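Local coordinates for EDD domain protein, DegV family (Ruminococcus gnavus, PDB 3JR7) that has no established function but, as a member of the DegV family, probably binds a lipid such as a fatty acid, at residues K23-S28 against M89-C94; I99-L104 against K129-F134; Y177-N182 against V231-C236; N204-M209 against R224-A229. All coordinates share one frame; numbering follows the deposited sequence.

Interaction 1 of 4, residues K23-S28 against M89-C94; sequences KVIVDS and MESYHC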
loop_
_atom_site.group_PDB
_atom_site.type_symbol
_atom_site.label_atom_id
_atom_site.label_comp_id
_atom_site.label_asym_id
_atom_site.label_seq_id
_atom_site.Cartn_x
_atom_site.Cartn_y
_atom_site.Cartn_z
ATOM N N LYS A 23 -12.933 14.062 2.106
ATOM C CA LYS A 23 -11.565 13.953 1.634
ATOM C C LYS A 23 -11.017 12.568 2.028
ATOM O O LYS A 23 -11.341 12.068 3.110
ATOM C CB LYS A 23 -10.724 15.090 2.199
ATOM C CG LYS A 23 -9.369 15.213 1.582
ATOM C CD LYS A 23 -8.668 16.547 1.944
ATOM C CE LYS A 23 -8.199 16.634 3.420
ATOM N NZ LYS A 23 -7.328 17.913 3.791
ATOM N N VAL A 24 -10.201 11.982 1.159
ATOM C CA VAL A 24 -9.479 10.722 1.423
ATOM C C VAL A 24 -8.001 10.982 1.550
ATOM O O VAL A 24 -7.325 11.352 0.561
ATOM C CB VAL A 24 -9.677 9.655 0.330
ATOM C CG1 VAL A 24 -9.069 8.294 0.797
ATOM C CG2 VAL A 24 -11.185 9.496 -0.030
ATOM N N ILE A 25 -7.508 10.839 2.771
ATOM C CA ILE A 25 -6.108 11.030 3.088
ATOM C C ILE A 25 -5.439 9.644 3.101
ATOM O O ILE A 25 -5.922 8.734 3.739
ATOM C CB ILE A 25 -5.946 11.646 4.481
ATOM C CG1 ILE A 25 -6.682 13.018 4.553
ATOM C CG2 ILE A 25 -4.459 11.768 4.853
ATOM C CD1 ILE A 25 -6.882 13.489 5.944
ATOM N N VAL A 26 -4.332 9.511 2.420
ATOM C CA VAL A 26 -3.614 8.258 2.295
ATOM C C VAL A 26 -2.167 8.517 2.640
ATOM O O VAL A 26 -1.593 9.515 2.167
ATOM C CB VAL A 26 -3.725 7.737 0.856
ATOM C CG1 VAL A 26 -3.077 6.332 0.735
ATOM C CG2 VAL A 26 -5.194 7.704 0.427
ATOM N N ASP A 27 -1.540 7.676 3.472
ATOM C CA ASP A 27 -0.121 7.874 3.697
ATOM C C ASP A 27 0.636 7.573 2.401
ATOM O O ASP A 27 0.090 6.976 1.473
ATOM C CB ASP A 27 0.442 7.125 4.922
ATOM C CG ASP A 27 0.480 5.602 4.758
ATOM O OD1 ASP A 27 0.688 5.069 3.635
ATOM O OD2 ASP A 27 0.395 4.937 5.807
ATOM N N SER A 28 1.876 8.057 2.309
ATOM C CA SER A 28 2.534 8.168 0.991
ATOM C C SER A 28 2.897 6.786 0.415
ATOM O O SER A 28 3.171 6.645 -0.744
ATOM C CB SER A 28 3.764 9.050 1.094
ATOM O OG SER A 28 4.715 8.470 1.931
HETATM N N MSE A 89 -3.322 15.540 11.902
HETATM C CA MSE A 89 -4.307 16.512 12.406
HETATM C C MSE A 89 -4.536 17.658 11.443
HETATM O O MSE A 89 -5.676 18.021 11.149
HETATM C CB MSE A 89 -3.911 17.067 13.780
HETATM C CG MSE A 89 -5.007 17.973 14.367
HETATM SE SE MSE A 89 -4.367 19.039 15.870
HETATM C CE MSE A 89 -3.615 20.502 14.794
ATOM N N GLU A 90 -3.462 18.232 10.948
ATOM C CA GLU A 90 -3.571 19.348 10.021
ATOM C C GLU A 90 -4.294 18.949 8.727
ATOM O O GLU A 90 -5.053 19.740 8.171
ATOM C CB GLU A 90 -2.177 19.925 9.714
ATOM C CG GLU A 90 -1.517 20.584 10.945
ATOM C CD GLU A 90 0.007 20.825 10.815
ATOM O OE1 GLU A 90 0.558 20.663 9.697
ATOM O OE2 GLU A 90 0.645 21.176 11.851
ATOM N N SER A 91 -4.090 17.720 8.255
ATOM C CA SER A 91 -4.789 17.247 7.054
ATOM C C SER A 91 -6.288 17.056 7.292
ATOM O O SER A 91 -7.079 17.098 6.355
ATOM C CB SER A 91 -4.177 15.952 6.526
ATOM O OG SER A 91 -4.569 14.803 7.321
ATOM N N TYR A 92 -6.680 16.823 8.535
ATOM C CA TYR A 92 -8.101 16.645 8.855
ATOM C C TYR A 92 -8.816 18.001 8.882
ATOM O O TYR A 92 -10.010 18.123 8.610
ATOM C CB TYR A 92 -8.278 15.936 10.207
ATOM C CG TYR A 92 -7.577 14.614 10.395
ATOM C CD1 TYR A 92 -7.117 13.859 9.303
ATOM C CD2 TYR A 92 -7.370 14.100 11.674
ATOM C CE1 TYR A 92 -6.465 12.629 9.492
ATOM C CE2 TYR A 92 -6.754 12.899 11.869
ATOM C CZ TYR A 92 -6.285 12.156 10.770
ATOM O OH TYR A 92 -5.671 10.935 10.984
ATOM N N HIS A 93 -8.088 19.039 9.245
ATOM C CA HIS A 93 -8.688 20.374 9.395
ATOM C C HIS A 93 -8.841 21.030 8.017
ATOM O O HIS A 93 -7.854 21.502 7.411
ATOM C CB HIS A 93 -7.772 21.182 10.309
ATOM C CG HIS A 93 -8.258 22.566 10.610
ATOM N ND1 HIS A 93 -9.480 22.815 11.194
ATOM C CD2 HIS A 93 -7.650 23.765 10.480
ATOM C CE1 HIS A 93 -9.628 24.114 11.360
ATOM N NE2 HIS A 93 -8.526 24.708 10.950
ATOM N N CYS A 94 -10.077 21.028 7.512
ATOM C CA CYS A 94 -10.412 21.540 6.179
ATOM C C CYS A 94 -11.930 21.596 6.038
ATOM O O CYS A 94 -12.655 21.230 6.939
ATOM C CB CYS A 94 -9.836 20.650 5.079
ATOM S SG CYS A 94 -10.527 18.949 5.108
#
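Helix 85-92 covers part of one face of the sheet that contains strand 22-27; S91 and Y92 at its C-terminal end, and C94 just beyond, meet K23 and I25 of the strand. The polar link is a hydrogen bond from K23 NZ to the backbone O of S91 at 2.7 Å. The nitrogen lies in the carbonyl plane, on a lone pair, with a C=O...N angle of 143°. K23 runs out with CG anti to the backbone N (chi1 -169°) and bends at chi3 (71°), which turns its end to the helix terminus. C94 SG flanks the ammonium at 3.6 Å, and E43 pairs with the same nitrogen in a salt bridge. The carboxylate and the S91 carbonyl near the helix C-terminus would probably both favour a positive charge there. In this layering of a helix on a parallel part of the sheet, I25 packs against the last turn. Its CD1 touches the edge of the Y92 ring, near the ring plane, 3.4 Å from CD1 of Y92, the two side chains nearly perpendicular. The same methyl lies against S91 OG, whose polar partner is the backbone O of Y88, while Y92 OH is bonded to A115 O.

Interaction 2 of 4, residues I99-L104 against K129-F134; sequences IYVVTL and KQIHVF. With PO4 (phosphate ion), chain D.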
loop_
_atom_site.group_PDB
_atom_site.type_symbol
_atom_site.label_atom_id
_atom_site.label_comp_id
_atom_site.label_asym_id
_atom_site.label_seq_id
_atom_site.Cartn_x
_atom_site.Cartn_y
_atom_site.Cartn_z
ATOM N N ILE A 99 -13.939 12.857 6.694
ATOM C CA ILE A 99 -12.533 12.544 6.503
ATOM C C ILE A 99 -12.278 11.041 6.643
ATOM O O ILE A 99 -12.603 10.431 7.667
ATOM C CB ILE A 99 -11.655 13.270 7.507
ATOM C CG1 ILE A 99 -11.962 14.784 7.462
ATOM C CG2 ILE A 99 -10.144 12.957 7.213
ATOM C CD1 ILE A 99 -11.566 15.495 6.130
ATOM N N TYR A 100 -11.684 10.455 5.607
ATOM C CA TYR A 100 -11.358 9.020 5.588
ATOM C C TYR A 100 -9.859 8.933 5.479
ATOM O O TYR A 100 -9.284 9.558 4.615
ATOM C CB TYR A 100 -11.997 8.343 4.368
ATOM C CG TYR A 100 -13.489 8.469 4.288
ATOM C CD1 TYR A 100 -14.314 7.672 5.081
ATOM C CD2 TYR A 100 -14.085 9.357 3.398
ATOM C CE1 TYR A 100 -15.686 7.797 5.031
ATOM C CE2 TYR A 100 -15.487 9.467 3.308
ATOM C CZ TYR A 100 -16.273 8.680 4.142
ATOM O OH TYR A 100 -17.627 8.756 4.081
ATOM N N VAL A 101 -9.212 8.178 6.343
ATOM C CA VAL A 101 -7.750 8.076 6.346
ATOM C C VAL A 101 -7.375 6.620 6.060
ATOM O O VAL A 101 -7.957 5.690 6.661
ATOM C CB VAL A 101 -7.168 8.545 7.698
ATOM C CG1 VAL A 101 -5.618 8.741 7.619
ATOM C CG2 VAL A 101 -7.849 9.835 8.171
ATOM N N VAL A 102 -6.440 6.401 5.149
ATOM C CA VAL A 102 -6.008 5.043 4.795
ATOM C C VAL A 102 -4.526 4.923 5.035
ATOM O O VAL A 102 -3.769 5.742 4.524
ATOM C CB VAL A 102 -6.279 4.740 3.330
ATOM C CG1 VAL A 102 -5.813 3.249 3.008
ATOM C CG2 VAL A 102 -7.772 4.946 3.020
ATOM N N THR A 103 -4.122 3.966 5.859
ATOM C CA THR A 103 -2.742 3.808 6.267
ATOM C C THR A 103 -2.209 2.434 5.995
ATOM O O THR A 103 -2.958 1.466 5.830
ATOM C CB THR A 103 -2.511 4.088 7.794
ATOM O OG1 THR A 103 -3.026 3.016 8.592
ATOM C CG2 THR A 103 -3.134 5.432 8.223
ATOM N N LEU A 104 -0.887 2.366 5.944
ATOM C CA LEU A 104 -0.138 1.124 6.097
ATOM C C LEU A 104 -0.681 0.261 7.237
ATOM O O LEU A 104 -1.144 0.777 8.250
ATOM C CB LEU A 104 1.327 1.464 6.426
ATOM C CG LEU A 104 2.281 1.807 5.290
ATOM C CD1 LEU A 104 3.407 2.719 5.837
ATOM C CD2 LEU A 104 2.810 0.544 4.644
ATOM N N LYS A 129 -15.581 15.671 14.695
ATOM C CA LYS A 129 -15.704 15.651 13.238
ATOM C C LYS A 129 -15.800 14.203 12.835
ATOM O O LYS A 129 -15.316 13.328 13.556
ATOM C CB LYS A 129 -14.501 16.341 12.574
ATOM C CG LYS A 129 -14.664 16.578 11.072
ATOM C CD LYS A 129 -13.487 17.346 10.421
ATOM C CE LYS A 129 -13.932 17.894 9.093
ATOM N NZ LYS A 129 -12.856 18.367 8.251
ATOM N N GLN A 130 -16.433 13.944 11.681
ATOM C CA GLN A 130 -16.496 12.602 11.158
ATOM C C GLN A 130 -15.150 12.298 10.521
ATOM O O GLN A 130 -14.894 12.670 9.385
ATOM C CB GLN A 130 -17.648 12.453 10.159
ATOM C CG GLN A 130 -19.060 12.399 10.835
ATOM C CD GLN A 130 -20.190 12.676 9.835
ATOM O OE1 GLN A 130 -20.120 13.600 9.061
ATOM N NE2 GLN A 130 -21.202 11.856 9.847
ATOM N N ILE A 131 -14.300 11.621 11.290
ATOM C CA ILE A 131 -12.996 11.174 10.859
ATOM C C ILE A 131 -12.864 9.678 11.168
ATOM O O ILE A 131 -13.081 9.238 12.305
ATOM C CB ILE A 131 -11.880 11.892 11.625
ATOM C CG1 ILE A 131 -12.005 13.410 11.472
ATOM C CG2 ILE A 131 -10.497 11.423 11.111
ATOM C CD1 ILE A 131 -11.168 14.204 12.496
ATOM N N HIS A 132 -12.516 8.895 10.165
ATOM C CA HIS A 132 -12.286 7.472 10.358
ATOM C C HIS A 132 -10.960 7.070 9.768
ATOM O O HIS A 132 -10.669 7.367 8.599
ATOM C CB HIS A 132 -13.408 6.606 9.764
ATOM C CG HIS A 132 -13.237 5.159 10.085
ATOM N ND1 HIS A 132 -13.656 4.619 11.278
ATOM C CD2 HIS A 132 -12.561 4.172 9.442
ATOM C CE1 HIS A 132 -13.312 3.339 11.320
ATOM N NE2 HIS A 132 -12.643 3.048 10.219
ATOM N N VAL A 133 -10.148 6.377 10.572
ATOM C CA VAL A 133 -8.858 5.865 10.138
ATOM C C VAL A 133 -8.996 4.338 9.784
ATOM O O VAL A 133 -9.357 3.528 10.660
ATOM C CB VAL A 133 -7.789 6.049 11.216
ATOM C CG1 VAL A 133 -6.453 5.529 10.707
ATOM C CG2 VAL A 133 -7.662 7.539 11.605
ATOM N N PHE A 134 -8.725 3.973 8.528
ATOM C CA PHE A 134 -8.748 2.576 8.080
ATOM C C PHE A 134 -7.307 2.013 8.174
ATOM O O PHE A 134 -6.371 2.526 7.568
ATOM C CB PHE A 134 -9.243 2.440 6.638
ATOM C CG PHE A 134 -10.640 2.896 6.399
ATOM C CD1 PHE A 134 -11.717 2.086 6.728
ATOM C CD2 PHE A 134 -10.883 4.116 5.794
ATOM C CE1 PHE A 134 -13.029 2.520 6.514
ATOM C CE2 PHE A 134 -12.163 4.554 5.563
ATOM C CZ PHE A 134 -13.245 3.768 5.920
HETATM P P PO4 D . -23.732 11.389 7.240
HETATM O O1 PO4 D . -22.826 12.638 7.227
HETATM O O2 PO4 D . -23.210 10.424 6.215
HETATM O O3 PO4 D . -23.663 10.696 8.569
HETATM O O4 PO4 D . -25.205 11.693 7.013
#
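Y100 and F134 both carry CG beside the backbone N and anti to the carbonyl carbon (chi1 -58° and -62°), which lays the two aromatic side chains alongside one another in the same direction. They sit on neighbouring parallel strands of a beta-alpha-beta unit, strand 98-103, helix 111-126 and strand 130-135; the axes of strand segments 99-103 and 130-134 are 16° apart. Y100 CD1 touches F134 CE2 at 3.8 Å, meeting the phenylalanine ring at its edge. Over one face of that ring, near its centre, lies H132 CD2, while NE2 of the histidine is bonded to E168 and Y100 OH to E154. Helices 141-155 and 160-173 cover this side of the sheet. I99, V101, I131 and V133 occupy the other, beneath helices 85-92 and 111-126; V101 and V133 run alongside each other, V101 CB to V133 CG2 4.1 Å. The backbones are joined by a regular parallel ladder in which I99 and V101 each give and accept a bond: I99 N to Q130 O, H132 N to I99 O (2.9 Å), V101 N to H132 O, and F134 N to V101 O (2.7 Å). T103 N to F134 O is the longest, at 3.2 Å. At the edge of the apolar layer the extended chain of K129 passes I99, NZ lying 3.8 Å from I99 CG1, and its ammonium is taken up by the carbonyls of Y92, C94 and A96. Q130 reaches away to a phosphate ion, probably from the crystallisation liquor, its NE2 bonded to phosphate O1 at 3.2 Å and weakly to O3.

Interaction 3 of 4, residues Y177-N182 against V231-C236; sequences YFVLEN and VKMADC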
loop_
_atom_site.group_PDB
_atom_site.type_symbol
_atom_site.label_atom_id
_atom_site.label_comp_id
_atom_site.label_asym_id
_atom_site.label_seq_id
_atom_site.Cartn_x
_atom_site.Cartn_y
_atom_site.Cartn_z
ATOM N N TYR A 177 -0.096 -9.853 -2.005
ATOM C CA TYR A 177 0.949 -10.825 -2.367
ATOM C C TYR A 177 2.108 -10.078 -2.967
ATOM O O TYR A 177 1.902 -9.053 -3.619
ATOM C CB TYR A 177 0.395 -11.778 -3.422
ATOM C CG TYR A 177 -0.906 -12.416 -3.050
ATOM C CD1 TYR A 177 -0.944 -13.684 -2.503
ATOM C CD2 TYR A 177 -2.114 -11.738 -3.246
ATOM C CE1 TYR A 177 -2.152 -14.260 -2.137
ATOM C CE2 TYR A 177 -3.292 -12.302 -2.910
ATOM C CZ TYR A 177 -3.312 -13.568 -2.361
ATOM O OH TYR A 177 -4.515 -14.133 -2.016
ATOM N N PHE A 178 3.319 -10.574 -2.779
ATOM C CA PHE A 178 4.463 -9.972 -3.423
ATOM C C PHE A 178 5.604 -10.933 -3.626
ATOM O O PHE A 178 5.739 -11.931 -2.906
ATOM C CB PHE A 178 4.936 -8.716 -2.705
ATOM C CG PHE A 178 5.405 -8.900 -1.290
ATOM C CD1 PHE A 178 6.753 -8.905 -0.979
ATOM C CD2 PHE A 178 4.505 -8.912 -0.250
ATOM C CE1 PHE A 178 7.185 -8.951 0.339
ATOM C CE2 PHE A 178 4.926 -8.983 1.092
ATOM C CZ PHE A 178 6.237 -9.020 1.386
ATOM N N VAL A 179 6.413 -10.610 -4.617
ATOM C CA VAL A 179 7.689 -11.259 -4.882
ATOM C C VAL A 179 8.723 -10.149 -5.154
ATOM O O VAL A 179 8.510 -9.239 -5.992
ATOM C CB VAL A 179 7.634 -12.208 -6.118
ATOM C CG1 VAL A 179 9.003 -12.822 -6.376
ATOM C CG2 VAL A 179 6.607 -13.320 -5.921
ATOM N N LEU A 180 9.822 -10.212 -4.427
ATOM C CA LEU A 180 10.895 -9.255 -4.553
ATOM C C LEU A 180 12.167 -9.937 -5.034
ATOM O O LEU A 180 12.311 -11.136 -4.871
ATOM C CB LEU A 180 11.212 -8.632 -3.192
ATOM C CG LEU A 180 10.008 -8.047 -2.456
ATOM C CD1 LEU A 180 10.481 -7.310 -1.192
ATOM C CD2 LEU A 180 9.177 -7.164 -3.376
ATOM N N GLU A 181 13.081 -9.152 -5.605
ATOM C CA GLU A 181 14.468 -9.609 -5.805
ATOM C C GLU A 181 15.227 -9.493 -4.510
ATOM O O GLU A 181 16.155 -10.267 -4.271
ATOM C CB GLU A 181 15.170 -8.765 -6.887
ATOM C CG GLU A 181 14.521 -8.829 -8.250
ATOM C CD GLU A 181 14.786 -10.162 -9.010
ATOM O OE1 GLU A 181 15.412 -11.097 -8.462
ATOM O OE2 GLU A 181 14.355 -10.275 -10.177
ATOM N N ASN A 182 14.876 -8.497 -3.683
ATOM C CA ASN A 182 15.683 -8.181 -2.510
ATOM C C ASN A 182 14.841 -7.921 -1.231
ATOM O O ASN A 182 14.295 -6.840 -1.064
ATOM C CB ASN A 182 16.533 -6.967 -2.855
ATOM C CG ASN A 182 17.433 -6.537 -1.716
ATOM O OD1 ASN A 182 17.550 -7.243 -0.710
ATOM N ND2 ASN A 182 18.104 -5.373 -1.882
ATOM N N VAL A 231 4.496 -17.265 -11.668
ATOM C CA VAL A 231 3.427 -18.238 -11.889
ATOM C C VAL A 231 2.863 -18.715 -10.559
ATOM O O VAL A 231 1.659 -18.772 -10.397
ATOM C CB VAL A 231 3.939 -19.470 -12.718
ATOM C CG1 VAL A 231 2.909 -20.606 -12.771
ATOM C CG2 VAL A 231 4.369 -19.004 -14.145
ATOM N N LYS A 232 3.719 -19.081 -9.611
ATOM C CA LYS A 232 3.238 -19.534 -8.319
ATOM C C LYS A 232 2.481 -18.399 -7.592
ATOM O O LYS A 232 1.479 -18.657 -6.924
ATOM C CB LYS A 232 4.370 -20.040 -7.429
ATOM C CG LYS A 232 5.007 -21.313 -7.897
ATOM C CD LYS A 232 5.507 -22.186 -6.762
ATOM C CE LYS A 232 6.479 -23.275 -7.258
ATOM N NZ LYS A 232 7.085 -24.061 -6.120
HETATM N N MSE A 233 2.952 -17.165 -7.721
HETATM C CA MSE A 233 2.210 -16.021 -7.139
HETATM C C MSE A 233 0.807 -15.917 -7.745
HETATM O O MSE A 233 -0.180 -15.856 -6.998
HETATM C CB MSE A 233 2.938 -14.682 -7.303
HETATM C CG MSE A 233 2.131 -13.546 -6.648
HETATM SE SE MSE A 233 3.114 -11.924 -6.473
HETATM C CE MSE A 233 4.789 -12.798 -6.068
ATOM N N ALA A 234 0.726 -15.950 -9.075
ATOM C CA ALA A 234 -0.570 -15.969 -9.798
ATOM C C ALA A 234 -1.490 -17.062 -9.305
ATOM O O ALA A 234 -2.662 -16.813 -9.132
ATOM C CB ALA A 234 -0.380 -16.101 -11.344
ATOM N N ASP A 235 -0.965 -18.268 -9.099
ATOM C CA ASP A 235 -1.755 -19.355 -8.571
ATOM C C ASP A 235 -2.235 -19.009 -7.155
ATOM O O ASP A 235 -3.393 -19.283 -6.851
ATOM C CB ASP A 235 -1.003 -20.681 -8.539
ATOM C CG ASP A 235 -0.680 -21.211 -9.923
ATOM O OD1 ASP A 235 -1.389 -20.883 -10.892
ATOM O OD2 ASP A 235 0.309 -21.980 -10.034
ATOM N N CYS A 236 -1.366 -18.452 -6.299
ATOM C CA CYS A 236 -1.787 -18.126 -4.921
ATOM C C CYS A 236 -2.928 -17.127 -4.927
ATOM O O CYS A 236 -3.933 -17.287 -4.202
ATOM C CB CYS A 236 -0.663 -17.553 -4.115
ATOM S SG CYS A 236 0.618 -18.711 -3.689
#
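Y177 and V179 point from strand 176-179 toward helix 226-240, and the selenomethionine side chain of M233 comes down between them. The strand and helix segments run almost exactly antiparallel, at 176°, with 9.2 Å between their axes. M233 leaves the helix with CG anti to its own backbone N (chi1 -179°) and stays extended at chi2 (168°), which carries the selenium out to the strand. CG of M233 lies 4.1 Å from Y177 CB, and its selenium is 3.9 Å from CA of F178. The same selenium lies 3.8 Å from V179 CG2; the terminal methyl is modelled too close to V179 for its exact place to be trusted. On the other flank the Y177 ring extends along the helix to the next turn, where CE1 meets C236 CB at 4.1 Å. The phenol continues to D240, with which Y177 OH makes a hydrogen bond. F178 points from the strand away from the helix and lines the pocket that holds a bound polyether, probably from the crystallisation liquor, about 4 Å from its side chain. One short strand thus has the helix layer on one side and the ligand pocket on the other. No hydrogen bond crosses between the two segments, so their contact rests on apolar fit, while the polar end of the buried tyrosine is satisfied farther along the same helix.

Interaction 4 of 4, residues N204-M209 against R224-A229; sequences NIKPIM and RGMKKA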
loop_
_atom_site.group_PDB
_atom_site.type_symbol
_atom_site.label_atom_id
_atom_site.label_comp_id
_atom_site.label_asym_id
_atom_site.label_seq_id
_atom_site.Cartn_x
_atom_site.Cartn_y
_atom_site.Cartn_z
ATOM N N ASN A 204 18.914 -18.784 -6.415
ATOM C CA ASN A 204 17.851 -18.151 -7.187
ATOM C C ASN A 204 16.446 -18.397 -6.606
ATOM O O ASN A 204 15.461 -18.066 -7.271
ATOM C CB ASN A 204 17.900 -18.552 -8.674
ATOM C CG ASN A 204 17.749 -20.056 -8.899
ATOM O OD1 ASN A 204 18.038 -20.877 -8.003
ATOM N ND2 ASN A 204 17.341 -20.437 -10.132
ATOM N N ILE A 205 16.349 -18.951 -5.397
ATOM C CA ILE A 205 15.034 -19.154 -4.767
ATOM C C ILE A 205 14.335 -17.818 -4.548
ATOM O O ILE A 205 14.955 -16.879 -4.102
ATOM C CB ILE A 205 15.132 -19.886 -3.427
ATOM C CG1 ILE A 205 15.045 -21.371 -3.684
ATOM C CG2 ILE A 205 13.873 -19.753 -2.658
ATOM C CD1 ILE A 205 13.597 -21.768 -3.969
ATOM N N LYS A 206 13.087 -17.710 -4.948
ATOM C CA LYS A 206 12.321 -16.478 -4.728
ATOM C C LYS A 206 11.088 -16.839 -3.888
ATOM O O LYS A 206 10.237 -17.552 -4.377
ATOM C CB LYS A 206 11.858 -15.879 -6.053
ATOM C CG LYS A 206 12.925 -15.534 -7.041
ATOM C CD LYS A 206 13.841 -14.467 -6.521
ATOM C CE LYS A 206 14.646 -13.871 -7.601
ATOM N NZ LYS A 206 15.956 -14.541 -7.737
ATOM N N PRO A 207 11.011 -16.370 -2.616
ATOM C CA PRO A 207 9.783 -16.504 -1.854
ATOM C C PRO A 207 8.600 -15.749 -2.473
ATOM O O PRO A 207 8.757 -14.620 -2.944
ATOM C CB PRO A 207 10.130 -15.886 -0.492
ATOM C CG PRO A 207 11.592 -15.853 -0.429
ATOM C CD PRO A 207 12.081 -15.729 -1.831
ATOM N N ILE A 208 7.434 -16.367 -2.462
ATOM C CA ILE A 208 6.215 -15.668 -2.744
ATOM C C ILE A 208 5.664 -15.270 -1.370
ATOM O O ILE A 208 5.382 -16.133 -0.524
ATOM C CB ILE A 208 5.171 -16.508 -3.466
ATOM C CG1 ILE A 208 5.611 -16.862 -4.911
ATOM C CG2 ILE A 208 3.848 -15.713 -3.519
ATOM C CD1 ILE A 208 6.775 -17.861 -4.990
HETATM N N MSE A 209 5.561 -13.973 -1.125
HETATM C CA MSE A 209 5.170 -13.502 0.200
HETATM C C MSE A 209 3.746 -12.969 0.103
HETATM O O MSE A 209 3.229 -12.738 -0.981
HETATM C CB MSE A 209 6.070 -12.390 0.696
HETATM C CG MSE A 209 7.539 -12.664 0.647
HETATM SE SE MSE A 209 8.038 -13.977 1.971
HETATM C CE MSE A 209 7.672 -13.048 3.570
ATOM N N ARG A 224 12.313 -21.545 -7.702
ATOM C CA ARG A 224 13.611 -21.174 -8.250
ATOM C C ARG A 224 13.475 -20.270 -9.439
ATOM O O ARG A 224 12.944 -20.642 -10.454
ATOM C CB ARG A 224 14.416 -22.413 -8.629
ATOM C CG ARG A 224 14.742 -23.249 -7.451
ATOM C CD ARG A 224 15.818 -24.252 -7.800
ATOM N NE ARG A 224 16.138 -25.044 -6.630
ATOM C CZ ARG A 224 16.987 -26.071 -6.630
ATOM N NH1 ARG A 224 17.619 -26.451 -7.732
ATOM N NH2 ARG A 224 17.193 -26.728 -5.511
ATOM N N GLY A 225 13.972 -19.064 -9.313
ATOM C CA GLY A 225 13.884 -18.085 -10.366
ATOM C C GLY A 225 12.557 -17.339 -10.436
ATOM O O GLY A 225 11.488 -17.839 -10.058
HETATM N N MSE A 226 12.637 -16.145 -10.981
HETATM C CA MSE A 226 11.536 -15.205 -10.973
HETATM C C MSE A 226 10.386 -15.683 -11.848
HETATM O O MSE A 226 9.227 -15.418 -11.561
HETATM C CB MSE A 226 12.092 -13.872 -11.466
HETATM C CG MSE A 226 11.196 -12.789 -11.464
HETATM SE SE MSE A 226 10.318 -12.457 -9.791
HETATM C CE MSE A 226 11.889 -12.196 -8.612
ATOM N N LYS A 227 10.703 -16.360 -12.954
ATOM C CA LYS A 227 9.673 -16.760 -13.897
ATOM C C LYS A 227 8.720 -17.753 -13.255
ATOM O O LYS A 227 7.479 -17.614 -13.362
ATOM C CB LYS A 227 10.302 -17.384 -15.134
ATOM C CG LYS A 227 9.272 -17.694 -16.220
ATOM C CD LYS A 227 9.944 -18.331 -17.453
ATOM C CE LYS A 227 9.293 -19.644 -17.830
ATOM N NZ LYS A 227 9.443 -20.700 -16.734
ATOM N N LYS A 228 9.286 -18.766 -12.596
ATOM C CA LYS A 228 8.446 -19.730 -11.890
ATOM C C LYS A 228 7.744 -19.079 -10.664
ATOM O O LYS A 228 6.597 -19.413 -10.355
ATOM C CB LYS A 228 9.235 -20.950 -11.480
ATOM C CG LYS A 228 9.480 -21.893 -12.641
ATOM C CD LYS A 228 10.358 -23.090 -12.211
ATOM C CE LYS A 228 10.643 -24.041 -13.390
ATOM N NZ LYS A 228 10.560 -25.463 -12.849
ATOM N N ALA A 229 8.417 -18.161 -9.981
ATOM C CA ALA A 229 7.813 -17.505 -8.805
ATOM C C ALA A 229 6.584 -16.675 -9.218
ATOM O O ALA A 229 5.577 -16.640 -8.511
ATOM C CB ALA A 229 8.846 -16.640 -8.060
#
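K206 lays its aliphatic chain across the end of M226, a selenomethionine, the one roughly square to the other. CE of K206 comes to 3.4 Å from M226 CE, tighter than carbons usually pack. CB of K206 meets A229 CB at 3.7 Å; chi1 (-58°) puts CG near the backbone C of G225, and the bend at chi2 (-63°) sends CD and CE past the M226 methyl. The ammonium has a long, weak ion pair with E181. Further along the strand I208 also packs on the alanine, its CD1 3.9 Å from A229 CB and its CG1 3.6 Å from A229 O. These residues belong to a beta hairpin, strands 205-211 and 217-224, that runs directly into helix 226-240; the helix folds back over the first strand. The last pair of the hairpin is I205 with R224, an antiparallel non-hydrogen-bonded pair, where I205 CD1 rests on R224 CG at 4.0 Å. Just past it G225 holds the N-cap position, with a positive phi, and its carbonyl receives A229 N in the first turn. G225 N is itself bonded to N204 O at 2.7 Å, from a position above the carbonyl plane and not on a lone pair. The side chain of N204 crosses that of R224, with ND2 3.8 Å from R224 CB. R224 is extended from CG to NE and carries its guanidinium onward past the asparagine, the amide and guanidinium planes standing 52° apart.

How the interactions relate
The four contacts fall into two pairs on opposite sides of the chain's centre. Interactions 1 and 2 come first along the chain, in series, with centres 8 Å apart; strands 22-27 and 98-103 are neighbours in one sheet, joined by backbone bonds of I25 to Y100 and V102. Interactions 3 and 4 have centres 7 Å apart in the second sheet and share helix 226-240, with interaction 4 nested inside the loop that interaction 3 closes; F178 O bonds M209 N at 2.7 Å between them. Centres of opposite pairs are 30 to 38 Å apart and no atoms touch. Each pair thus ties helices to its own sheet, consistent with the two-lobed DegV fold.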